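Local coordinates for protein oligoribonuclease (Colwellia psychrerythraea, PDB 6A4D) that probably degrades very short RNA oligonucleotides to mononucleotides, acting as a 3'-to-5' exoribonuclease of the RNase H-like exonuclease family, at residues N10-D15 and I31-T36. The protein carries 1 engineered substitution. Numbering follows the deposited sequence.
Sequences NLIWLD and IAIIIT
With CG of Trp-13 set opposite the carbonyl carbon (chi1 -63°) and OG1 of Thr-36 tucked between its own backbone N and carbonyl carbon (chi1 65°), the indole N-H and the hydroxyl meet diagonally across two antiparallel strands. Trp-13 NE1 donates to Thr-36 OG1 over 3.0 Å; the bond is bent, 141° at the hydrogen, and the oxygen sits somewhat out of the ring plane. Methyl CG2 of Thr-36 lies beside the same nitrogen, while Ile-34 O reaches the ring in plane at its edge, 3.6 Å from Trp-13 CD1. Ile-34 O also accepts the backbone N-H of Trp-13, 2.8 Å from Trp-13 N. Paired backbone bonds join Leu-11 to Thr-36, Trp-13 to Ile-34 and Asp-15 to Ala-32, making this a regular hairpin in the central sheet of the exonuclease domain. On the Trp-13 face, helix 163-180 covers the indole through Ile-167 and Ile-171. The other face is aliphatic: Ile-12 CG2 lies 3.8 Å from Ile-33 CG2, Ile-12 CG1 lies 3.9 Å from Ile-35 CD1, and helix 85-99 packs over this group. Replacing Trp-13 with a leucine would probably leave Thr-36 OG1 without its indole donor and open a gap under helix 163-180. The buried indole N-H thus has its acceptor within the hairpin, adding a side-chain tie to the backbone pairing; at the far end the same pairing fixes the backbone of Asp-15, whose carboxylate, near Glu-17 and the bound nitrophenyl thymidine phosphodiester, is consistent with the acidic metal-binding centre of DEDD exonucleases.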
loop_
_atom_site.group_PDB
_atom_site.type_symbol
_atom_site.label_atom_id
_atom_site.label_comp_id
_atom_site.label_asym_id
_atom_site.label_seq_id
_atom_site.Cartn_x
_atom_site.Cartn_y
_atom_site.Cartn_z
ATOM N N ASN A 10 -6.178 17.167 6.793
ATOM C CA ASN A 10 -6.785 16.902 5.494
ATOM C C ASN A 10 -6.198 15.637 4.758
ATOM O O ASN A 10 -5.048 15.317 4.843
ATOM C CB ASN A 10 -6.705 18.127 4.624
ATOM C CG ASN A 10 -7.500 19.303 5.183
ATOM O OD1 ASN A 10 -8.444 19.138 6.002
ATOM N ND2 ASN A 10 -7.139 20.497 4.737
ATOM N N LEU A 11 -7.054 14.945 4.050
ATOM C CA LEU A 11 -6.668 13.791 3.305
ATOM C C LEU A 11 -6.652 14.061 1.795
ATOM O O LEU A 11 -7.608 14.609 1.252
ATOM C CB LEU A 11 -7.619 12.658 3.666
ATOM C CG LEU A 11 -7.563 12.268 5.122
ATOM C CD1 LEU A 11 -8.782 11.387 5.383
ATOM C CD2 LEU A 11 -6.227 11.581 5.435
ATOM N N ILE A 12 -5.602 13.578 1.127
ATOM C CA ILE A 12 -5.494 13.557 -0.379
ATOM C C ILE A 12 -5.880 12.205 -0.976
ATOM O O ILE A 12 -5.186 11.157 -0.758
ATOM C CB ILE A 12 -4.066 13.875 -0.823
ATOM C CG1 ILE A 12 -3.599 15.209 -0.197
ATOM C CG2 ILE A 12 -4.028 13.960 -2.346
ATOM C CD1 ILE A 12 -2.209 15.679 -0.633
ATOM N N TRP A 13 -6.999 12.210 -1.697
ATOM C CA TRP A 13 -7.518 11.058 -2.370
ATOM C C TRP A 13 -7.182 11.117 -3.854
ATOM O O TRP A 13 -7.344 12.141 -4.475
ATOM C CB TRP A 13 -9.022 10.999 -2.258
ATOM C CG TRP A 13 -9.440 10.856 -0.867
ATOM C CD1 TRP A 13 -9.466 11.812 0.086
ATOM C CD2 TRP A 13 -9.876 9.680 -0.273
ATOM N NE1 TRP A 13 -9.910 11.297 1.259
ATOM C CE2 TRP A 13 -10.195 9.986 1.067
ATOM C CE3 TRP A 13 -10.094 8.380 -0.743
ATOM C CZ2 TRP A 13 -10.627 9.039 1.960
ATOM C CZ3 TRP A 13 -10.574 7.430 0.170
ATOM C CH2 TRP A 13 -10.819 7.770 1.495
ATOM N N LEU A 14 -6.736 10.016 -4.435
ATOM C CA LEU A 14 -6.579 10.006 -5.865
ATOM C C LEU A 14 -6.867 8.710 -6.538
ATOM O O LEU A 14 -6.942 7.634 -5.928
ATOM C CB LEU A 14 -5.213 10.522 -6.231
ATOM C CG LEU A 14 -3.984 9.876 -5.659
ATOM C CD1 LEU A 14 -3.635 8.687 -6.500
ATOM C CD2 LEU A 14 -2.821 10.863 -5.711
ATOM N N ASP A 15 -7.045 8.804 -7.837
ATOM C CA ASP A 15 -7.189 7.612 -8.630
ATOM C C ASP A 15 -6.526 7.868 -9.955
ATOM O O ASP A 15 -6.522 8.992 -10.424
ATOM C CB ASP A 15 -8.660 7.245 -8.785
ATOM C CG ASP A 15 -8.879 5.989 -9.654
ATOM O OD1 ASP A 15 -8.306 4.926 -9.302
ATOM O OD2 ASP A 15 -9.611 6.095 -10.681
ATOM N N ILE A 31 -5.356 11.125 -14.318
ATOM C CA ILE A 31 -5.247 11.395 -12.906
ATOM C C ILE A 31 -6.423 12.291 -12.426
ATOM O O ILE A 31 -6.836 13.234 -13.092
ATOM C CB ILE A 31 -3.838 11.987 -12.570
ATOM C CG1 ILE A 31 -3.705 12.263 -11.069
ATOM C CG2 ILE A 31 -3.514 13.268 -13.347
ATOM C CD1 ILE A 31 -2.266 12.446 -10.647
ATOM N N ALA A 32 -6.995 11.934 -11.293
ATOM C CA ALA A 32 -8.015 12.765 -10.597
ATOM C C ALA A 32 -7.653 12.832 -9.108
ATOM O O ALA A 32 -7.104 11.859 -8.570
ATOM C CB ALA A 32 -9.406 12.178 -10.793
ATOM N N ILE A 33 -7.897 13.979 -8.475
ATOM C CA ILE A 33 -7.564 14.180 -7.054
ATOM C C ILE A 33 -8.775 14.806 -6.338
ATOM O O ILE A 33 -9.389 15.742 -6.847
ATOM C CB ILE A 33 -6.337 15.113 -6.834
ATOM C CG1 ILE A 33 -5.094 14.659 -7.608
ATOM C CG2 ILE A 33 -6.001 15.294 -5.332
ATOM C CD1 ILE A 33 -4.130 15.810 -7.845
ATOM N N ILE A 34 -9.106 14.304 -5.152
ATOM C CA ILE A 34 -10.089 14.955 -4.272
ATOM C C ILE A 34 -9.449 15.145 -2.910
ATOM O O ILE A 34 -8.739 14.289 -2.408
ATOM C CB ILE A 34 -11.380 14.129 -4.210
ATOM C CG1 ILE A 34 -12.068 14.248 -5.560
ATOM C CG2 ILE A 34 -12.279 14.581 -3.057
ATOM C CD1 ILE A 34 -13.433 13.628 -5.677
ATOM N N ILE A 35 -9.687 16.299 -2.327
ATOM C CA ILE A 35 -9.286 16.602 -0.976
ATOM C C ILE A 35 -10.513 16.513 -0.078
ATOM O O ILE A 35 -11.543 17.072 -0.422
ATOM C CB ILE A 35 -8.766 18.036 -0.906
ATOM C CG1 ILE A 35 -7.646 18.243 -1.950
ATOM C CG2 ILE A 35 -8.283 18.359 0.499
ATOM C CD1 ILE A 35 -6.302 17.687 -1.524
ATOM N N THR A 36 -10.402 15.819 1.051
ATOM C CA THR A 36 -11.477 15.756 2.079
ATOM C C THR A 36 -10.879 16.210 3.356
ATOM O O THR A 36 -9.669 16.241 3.481
ATOM C CB THR A 36 -12.000 14.356 2.380
ATOM O OG1 THR A 36 -10.965 13.581 2.963
ATOM C CG2 THR A 36 -12.494 13.657 1.194
#